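PDB 4XHC: alpha-L-rhamnosidase from Klebsiella oxytoca, which probably releases terminal alpha-L-rhamnose from rhamnosides by hydrolysis, as a two-domain glycosidase of family GH78, and holds rhamnose in its sugar pocket. Local coordinates for residues 124-129 with 176-181; 59-64 with 96-101. One frame throughout, in Å; residues are numbered along the deposited sequence.

Contact 1: residues 124-129 with 176-181; sequences LQLTFG and LKVEVK
Four backbone hydrogen bonds tie Gln125 to Glu179 and Thr127 to Lys177, each pair bonded in both directions. All four N...O distances, such as Lys177 N to Thr127 O and Gln125 N to Glu179 O, lie between 2.8 and 3.0 Å, and the two segments run antiparallel, their axes at 167°. Leu126 and Val178 form the non-hydrogen-bonded pair between them, and Leu124-Val180 and Phe128-Leu176 flank them. Alpha hydrogens also turn to carbonyls: Leu126 CA sits 3.4 Å from Lys177 O.

The leucine, valine and phenylalanine contacts lie on one face. Leu176 has its CG anti to the backbone N (chi1 165°), from where CD1 reaches over one face of the Phe128 ring, 4.0 Å from the centroid, in a CH-pi contact displaced toward the rim. Alongside, Leu126 CD2 settles against both methyls of Val178, with CG1 3.9 Å away, while Leu124 CD2 reaches Val180 CG2 at 3.8 Å. Leu107 and Phe191, from strands of the other sheet, cover parts of this face.

Gln125, Thr127, Lys177 and Glu179 occupy the reverse face. From the end of the pairing Lys181, bent at chi2, brings CE to 3.6 Å from Gln125 OE1, a van der Waals contact, and its NZ makes a long salt bridge with Glu179 OE2. Gln125 NE2 is hydrogen-bonded to Asp155 on the next strand. One oily face against a second sheet and a more polar, partly exposed one behind it are consistent with a beta-sandwich, here in the N-terminal domain.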
ATOM      1  N   LEU A 124       7.911   3.282   2.907  1.00 44.21           N
ATOM      2  CA  LEU A 124       8.412   2.019   3.423  1.00 45.26           C
ATOM      3  C   LEU A 124       7.837   0.870   2.640  1.00 45.15           C
ATOM      4  O   LEU A 124       6.794   1.000   2.019  1.00 43.53           O
ATOM      5  CB  LEU A 124       7.982   1.818   4.874  1.00 45.73           C
ATOM      6  CG  LEU A 124       8.389   2.861   5.895  1.00 47.45           C
ATOM      7  CD1 LEU A 124       7.673   2.576   7.203  1.00 47.57           C
ATOM      8  CD2 LEU A 124       9.894   2.865   6.090  1.00 48.89           C
ATOM      9  N   GLN A 125       8.516  -0.267   2.721  1.00 46.70           N
ATOM     10  CA  GLN A 125       8.026  -1.523   2.184  1.00 48.60           C
ATOM     11  C   GLN A 125       8.211  -2.611   3.224  1.00 47.70           C
ATOM     12  O   GLN A 125       9.323  -2.802   3.723  1.00 47.14           O
ATOM     13  CB  GLN A 125       8.812  -1.890   0.932  1.00 53.18           C
ATOM     14  CG  GLN A 125       8.719  -3.354   0.517  1.00 55.26           C
ATOM     15  CD  GLN A 125       8.588  -3.507  -0.960  1.00 58.32           C
ATOM     16  OE1 GLN A 125       9.506  -3.976  -1.646  1.00 59.88           O
ATOM     17  NE2 GLN A 125       7.446  -3.090  -1.473  1.00 60.13           N
ATOM     18  N   LEU A 126       7.127  -3.327   3.525  1.00 46.33           N
ATOM     19  CA  LEU A 126       7.147  -4.421   4.488  1.00 46.36           C
ATOM     20  C   LEU A 126       6.921  -5.751   3.797  1.00 45.47           C
ATOM     21  O   LEU A 126       6.113  -5.846   2.880  1.00 47.34           O
ATOM     22  CB  LEU A 126       6.061  -4.218   5.537  1.00 48.36           C
ATOM     23  CG  LEU A 126       6.003  -2.859   6.233  1.00 49.14           C
ATOM     24  CD1 LEU A 126       4.973  -2.914   7.337  1.00 49.96           C
ATOM     25  CD2 LEU A 126       7.352  -2.463   6.808  1.00 50.95           C
ATOM     26  N   THR A 127       7.646  -6.777   4.232  1.00 46.13           N
ATOM     27  CA  THR A 127       7.499  -8.132   3.687  1.00 44.39           C
ATOM     28  C   THR A 127       7.451  -9.127   4.836  1.00 43.98           C
ATOM     29  O   THR A 127       8.258  -9.050   5.764  1.00 44.86           O
ATOM     30  CB  THR A 127       8.652  -8.468   2.739  1.00 44.25           C
ATOM     31  OG1 THR A 127       8.846  -7.381   1.844  1.00 44.91           O
ATOM     32  CG2 THR A 127       8.353  -9.693   1.926  1.00 45.03           C
ATOM     33  N   PHE A 128       6.493 -10.044   4.778  1.00 43.02           N
ATOM     34  CA  PHE A 128       6.234 -10.973   5.867  1.00 43.54           C
ATOM     35  C   PHE A 128       6.473 -12.403   5.421  1.00 44.51           C
ATOM     36  O   PHE A 128       6.028 -12.799   4.340  1.00 46.85           O
ATOM     37  CB  PHE A 128       4.777 -10.873   6.281  1.00 43.76           C
ATOM     38  CG  PHE A 128       4.356  -9.515   6.747  1.00 44.25           C
ATOM     39  CD1 PHE A 128       3.972  -8.542   5.831  1.00 44.24           C
ATOM     40  CD2 PHE A 128       4.291  -9.222   8.104  1.00 43.73           C
ATOM     41  CE1 PHE A 128       3.549  -7.293   6.263  1.00 44.05           C
ATOM     42  CE2 PHE A 128       3.883  -7.973   8.536  1.00 44.45           C
ATOM     43  CZ  PHE A 128       3.505  -7.008   7.617  1.00 44.02           C
ATOM     44  N   GLY A 129       7.121 -13.199   6.262  1.00 45.24           N
ATOM     45  CA  GLY A 129       7.379 -14.596   5.924  1.00 45.77           C
ATOM     46  C   GLY A 129       7.221 -15.568   7.074  1.00 46.59           C
ATOM     47  O   GLY A 129       7.585 -15.262   8.203  1.00 47.89           O
ATOM     48  N   LEU A 176       9.871 -10.457   9.555  1.00 48.21           N
ATOM     49  CA  LEU A 176       9.373  -9.228   8.962  1.00 48.07           C
ATOM     50  C   LEU A 176      10.549  -8.417   8.419  1.00 49.30           C
ATOM     51  O   LEU A 176      11.425  -8.013   9.167  1.00 49.05           O
ATOM     52  CB  LEU A 176       8.624  -8.404  10.009  1.00 47.83           C
ATOM     53  CG  LEU A 176       8.351  -6.942   9.635  1.00 47.85           C
ATOM     54  CD1 LEU A 176       7.485  -6.865   8.386  1.00 48.12           C
ATOM     55  CD2 LEU A 176       7.694  -6.198  10.782  1.00 48.85           C
ATOM     56  N   LYS A 177      10.551  -8.166   7.117  1.00 50.23           N
ATOM     57  CA  LYS A 177      11.548  -7.300   6.516  1.00 51.34           C
ATOM     58  C   LYS A 177      10.985  -5.907   6.423  1.00 49.84           C
ATOM     59  O   LYS A 177       9.859  -5.730   5.978  1.00 48.87           O
ATOM     60  CB  LYS A 177      11.905  -7.779   5.121  1.00 54.14           C
ATOM     61  CG  LYS A 177      12.953  -6.931   4.419  1.00 55.53           C
ATOM     62  CD  LYS A 177      13.501  -7.662   3.205  1.00 57.65           C
ATOM     63  CE  LYS A 177      14.351  -6.740   2.360  1.00 60.24           C
ATOM     64  NZ  LYS A 177      14.780  -7.437   1.124  1.00 63.11           N
ATOM     65  N   VAL A 178      11.779  -4.927   6.835  1.00 50.67           N
ATOM     66  CA  VAL A 178      11.394  -3.521   6.799  1.00 49.57           C
ATOM     67  C   VAL A 178      12.440  -2.748   6.004  1.00 49.52           C
ATOM     68  O   VAL A 178      13.611  -2.711   6.373  1.00 47.09           O
ATOM     69  CB  VAL A 178      11.320  -2.927   8.215  1.00 50.99           C
ATOM     70  CG1 VAL A 178      10.888  -1.468   8.166  1.00 51.51           C
ATOM     71  CG2 VAL A 178      10.368  -3.737   9.071  1.00 51.16           C
ATOM     72  N   GLU A 179      11.987  -2.120   4.928  1.00 50.12           N
ATOM     73  CA  GLU A 179      12.851  -1.420   4.004  1.00 52.13           C
ATOM     74  C   GLU A 179      12.427   0.045   3.910  1.00 51.29           C
ATOM     75  O   GLU A 179      11.260   0.351   3.704  1.00 50.59           O
ATOM     76  CB  GLU A 179      12.731  -2.092   2.649  1.00 55.68           C
ATOM     77  CG  GLU A 179      13.766  -1.691   1.610  1.00 61.54           C
ATOM     78  CD  GLU A 179      13.819  -2.661   0.432  1.00 67.84           C
ATOM     79  OE1 GLU A 179      12.990  -3.630   0.370  1.00 69.68           O
ATOM     80  OE2 GLU A 179      14.690  -2.439  -0.442  1.00 72.02           O
ATOM     81  N   VAL A 180      13.370   0.957   4.084  1.00 52.17           N
ATOM     82  CA  VAL A 180      13.101   2.364   3.827  1.00 51.95           C
ATOM     83  C   VAL A 180      13.408   2.619   2.351  1.00 52.69           C
ATOM     84  O   VAL A 180      14.571   2.722   1.963  1.00 52.30           O
ATOM     85  CB  VAL A 180      13.924   3.290   4.748  1.00 52.77           C
ATOM     86  CG1 VAL A 180      13.541   4.742   4.512  1.00 53.51           C
ATOM     87  CG2 VAL A 180      13.701   2.932   6.213  1.00 52.52           C
ATOM     88  N   LYS A 181      12.357   2.669   1.533  1.00 53.10           N
ATOM     89  CA  LYS A 181      12.499   2.877   0.089  1.00 54.76           C
ATOM     90  C   LYS A 181      12.938   4.284  -0.248  1.00 53.64           C
ATOM     91  O   LYS A 181      13.766   4.484  -1.136  1.00 52.90           O
ATOM     92  CB  LYS A 181      11.179   2.607  -0.636  1.00 57.24           C
ATOM     93  CG  LYS A 181      10.834   1.141  -0.783  1.00 60.47           C
ATOM     94  CD  LYS A 181      11.731   0.477  -1.801  1.00 64.90           C
ATOM     95  CE  LYS A 181      11.178  -0.869  -2.208  1.00 69.46           C
ATOM     96  NZ  LYS A 181      12.193  -1.600  -3.021  1.00 73.77           N
TER

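Contact 2: residues 59-64 with 96-101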
ATOM      1  N   ALA A  59      14.684 -10.370  18.065  1.00 54.52           N
ATOM      2  CA  ALA A  59      15.970  -9.930  17.529  1.00 54.33           C
ATOM      3  C   ALA A  59      15.897  -9.334  16.128  1.00 53.38           C
ATOM      4  O   ALA A  59      14.925  -9.529  15.393  1.00 50.68           O
ATOM      5  CB  ALA A  59      16.953 -11.094  17.535  1.00 55.34           C
ATOM      6  N   VAL A  60      16.951  -8.592  15.789  1.00 54.39           N
ATOM      7  CA  VAL A  60      17.250  -8.214  14.414  1.00 53.11           C
ATOM      8  C   VAL A  60      18.275  -9.206  13.887  1.00 53.50           C
ATOM      9  O   VAL A  60      19.245  -9.520  14.572  1.00 55.09           O
ATOM     10  CB  VAL A  60      17.830  -6.786  14.335  1.00 53.40           C
ATOM     11  CG1 VAL A  60      18.215  -6.434  12.906  1.00 53.14           C
ATOM     12  CG2 VAL A  60      16.825  -5.784  14.881  1.00 52.99           C
ATOM     13  N   VAL A  61      18.068  -9.688  12.669  1.00 53.47           N
ATOM     14  CA  VAL A  61      18.959 -10.683  12.079  1.00 56.24           C
ATOM     15  C   VAL A  61      19.376 -10.299  10.667  1.00 56.92           C
ATOM     16  O   VAL A  61      18.811  -9.380  10.071  1.00 55.88           O
ATOM     17  CB  VAL A  61      18.308 -12.086  12.041  1.00 56.72           C
ATOM     18  CG1 VAL A  61      17.903 -12.522  13.440  1.00 57.56           C
ATOM     19  CG2 VAL A  61      17.109 -12.117  11.097  1.00 54.80           C
ATOM     20  N   GLU A  62      20.382 -11.008  10.159  1.00 59.61           N
ATOM     21  CA  GLU A  62      20.848 -10.860   8.791  1.00 62.03           C
ATOM     22  C   GLU A  62      20.821 -12.203   8.098  1.00 63.60           C
ATOM     23  O   GLU A  62      21.196 -13.220   8.686  1.00 65.44           O
ATOM     24  CB  GLU A  62      22.277 -10.327   8.749  1.00 66.38           C
ATOM     25  CG  GLU A  62      22.380  -8.816   8.860  1.00 69.24           C
ATOM     26  CD  GLU A  62      23.807  -8.313   8.711  1.00 73.98           C
ATOM     27  OE1 GLU A  62      24.686  -9.109   8.290  1.00 76.48           O
ATOM     28  OE2 GLU A  62      24.041  -7.120   9.018  1.00 75.02           O
ATOM     29  N   ALA A  63      20.400 -12.189   6.834  1.00 62.92           N
ATOM     30  CA  ALA A  63      20.272 -13.400   6.040  1.00 62.66           C
ATOM     31  C   ALA A  63      21.571 -13.685   5.320  1.00 64.81           C
ATOM     32  O   ALA A  63      22.201 -12.774   4.807  1.00 64.86           O
ATOM     33  CB  ALA A  63      19.148 -13.235   5.036  1.00 61.41           C
ATOM     34  N   HIS A  64      21.977 -14.949   5.287  1.00 69.18           N
ATOM     35  CA  HIS A  64      23.142 -15.365   4.503  1.00 73.61           C
ATOM     36  C   HIS A  64      22.743 -16.566   3.659  1.00 72.79           C
ATOM     37  O   HIS A  64      22.175 -17.526   4.180  1.00 72.50           O
ATOM     38  CB  HIS A  64      24.326 -15.703   5.417  1.00 78.01           C
ATOM     39  CG  HIS A  64      24.904 -14.511   6.122  1.00 82.03           C
ATOM     40  ND1 HIS A  64      25.827 -13.670   5.533  1.00 85.60           N
ATOM     41  CD2 HIS A  64      24.689 -14.017   7.365  1.00 82.65           C
ATOM     42  CE1 HIS A  64      26.151 -12.708   6.380  1.00 85.20           C
ATOM     43  NE2 HIS A  64      25.475 -12.897   7.499  1.00 84.55           N
ATOM     44  N   ILE A  96      15.846  -7.140   8.986  1.00 52.51           N
ATOM     45  CA  ILE A  96      14.931  -8.264   9.172  1.00 50.97           C
ATOM     46  C   ILE A  96      14.699  -8.504  10.660  1.00 51.29           C
ATOM     47  O   ILE A  96      15.650  -8.729  11.411  1.00 51.35           O
ATOM     48  CB  ILE A  96      15.462  -9.551   8.542  1.00 51.26           C
ATOM     49  CG1 ILE A  96      15.614  -9.373   7.027  1.00 50.87           C
ATOM     50  CG2 ILE A  96      14.504 -10.696   8.851  1.00 51.70           C
ATOM     51  CD1 ILE A  96      16.372 -10.493   6.351  1.00 51.70           C
ATOM     52  N   ILE A  97      13.429  -8.446  11.063  1.00 49.85           N
ATOM     53  CA  ILE A  97      13.014  -8.653  12.445  1.00 50.01           C
ATOM     54  C   ILE A  97      12.546 -10.099  12.657  1.00 51.31           C
ATOM     55  O   ILE A  97      11.592 -10.560  12.012  1.00 50.78           O
ATOM     56  CB  ILE A  97      11.843  -7.715  12.826  1.00 49.50           C
ATOM     57  CG1 ILE A  97      12.106  -6.255  12.423  1.00 48.43           C
ATOM     58  CG2 ILE A  97      11.549  -7.798  14.317  1.00 51.15           C
ATOM     59  CD1 ILE A  97      13.176  -5.567  13.220  1.00 49.85           C
ATOM     60  N   ASP A  98      13.229 -10.820  13.546  1.00 52.85           N
ATOM     61  CA  ASP A  98      12.819 -12.170  13.943  1.00 52.87           C
ATOM     62  C   ASP A  98      11.875 -12.051  15.119  1.00 52.89           C
ATOM     63  O   ASP A  98      12.278 -11.555  16.169  1.00 53.37           O
ATOM     64  CB  ASP A  98      14.047 -13.000  14.345  1.00 54.28           C
ATOM     65  CG  ASP A  98      13.720 -14.461  14.632  1.00 55.60           C
ATOM     66  OD1 ASP A  98      12.534 -14.865  14.626  1.00 55.19           O
ATOM     67  OD2 ASP A  98      14.679 -15.221  14.871  1.00 57.73           O
ATOM     68  N   PHE A  99      10.631 -12.506  14.946  1.00 53.14           N
ATOM     69  CA  PHE A  99       9.647 -12.487  16.039  1.00 53.98           C
ATOM     70  C   PHE A  99       9.758 -13.682  16.988  1.00 54.71           C
ATOM     71  O   PHE A  99       9.161 -13.670  18.056  1.00 55.78           O
ATOM     72  CB  PHE A  99       8.215 -12.341  15.515  1.00 53.00           C
ATOM     73  CG  PHE A  99       7.816 -10.917  15.257  1.00 53.57           C
ATOM     74  CD1 PHE A  99       8.315 -10.226  14.163  1.00 54.51           C
ATOM     75  CD2 PHE A  99       6.962 -10.252  16.119  1.00 55.38           C
ATOM     76  CE1 PHE A  99       7.956  -8.903  13.928  1.00 53.99           C
ATOM     77  CE2 PHE A  99       6.595  -8.929  15.889  1.00 54.68           C
ATOM     78  CZ  PHE A  99       7.090  -8.256  14.790  1.00 53.82           C
ATOM     79  N   GLY A 100      10.530 -14.701  16.619  1.00 55.07           N
ATOM     80  CA  GLY A 100      10.877 -15.776  17.566  1.00 56.28           C
ATOM     81  C   GLY A 100       9.989 -17.008  17.517  1.00 55.60           C
ATOM     82  O   GLY A 100      10.443 -18.101  17.813  1.00 55.54           O
ATOM     83  N   SER A 101       8.717 -16.830  17.169  1.00 54.79           N
ATOM     84  CA  SER A 101       7.796 -17.943  16.934  1.00 54.21           C
ATOM     85  C   SER A 101       6.901 -17.614  15.723  1.00 54.79           C
ATOM     86  O   SER A 101       7.129 -16.631  15.010  1.00 53.39           O
ATOM     87  CB  SER A 101       6.951 -18.220  18.184  1.00 53.30           C
ATOM     88  OG  SER A 101       6.365 -19.516  18.136  1.00 51.78           O
TER
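Val61 and Ile96 meet through branches set by their first torsions: chi1 of -57° puts Val61 CG2 between its own backbone N and carbonyl carbon, and chi1 of -62° leaves Ile96 CG2 anti to N. Val61 CG2 and Ile96 CG2 lie 3.7 Å apart, with the side chains crossing at about a right angle. On the same face, Val61 CG1 rests on Asp98 CB, and Ile96 stretches its other branch so that CD1 lies 4.1 Å from Ala63 CB. Across the sheet, the CD1 end of Ile97 leans back to Val60 CG2 at 4.0 Å.

The backbones are joined by three hydrogen bonds. Val61 N points almost straight at Ile96 O, 2.9 Å away. Ala59 and Asp98 bond both ways, but unevenly: Asp98 N reaches Ala59 O at 2.8 Å, whereas Ala59 N stands 3.3 Å from Asp98 O. With the axes at 125°, the strands diverge strongly from an antiparallel course.

Beyond the last pair the chain turns a corner, and Asp98 OD1 takes the N-H of Gly100 at 2.8 Å from above the carboxylate plane, forming an Asx turn. The same oxygen makes a salt bridge with Arg174. Aliphatic contacts on both faces thus back a short backbone pairing, and the polar chemistry is concentrated at Asp98, by the corner. Its negative charge is probably offset in part by Arg174, and the Gly100 N-H and Arg174 both hold OD1, which should restrict how the carboxylate turns.

In the fold
Both contacts belong to one antiparallel six-stranded sheet, in which 175-182 and 94-99 are neighbours, so contact 2 continues contact 1 across its width. The joint is direct: Leu176 O lies 2.8 Å from Ile97 N, a probable hydrogen bond, and Leu176 CB packs on Phe99 CE1. Each contact is partly buried, but they differ in build. Contact 1 is a nearly straight pairing of five residues a side, with its leucines and valines buried and charged or amide groups on the opposite face. Contact 2 is shorter and more splayed, with aliphatic side chains on both faces; its main polar side chain, Asp98, serves the corner where the strand ends.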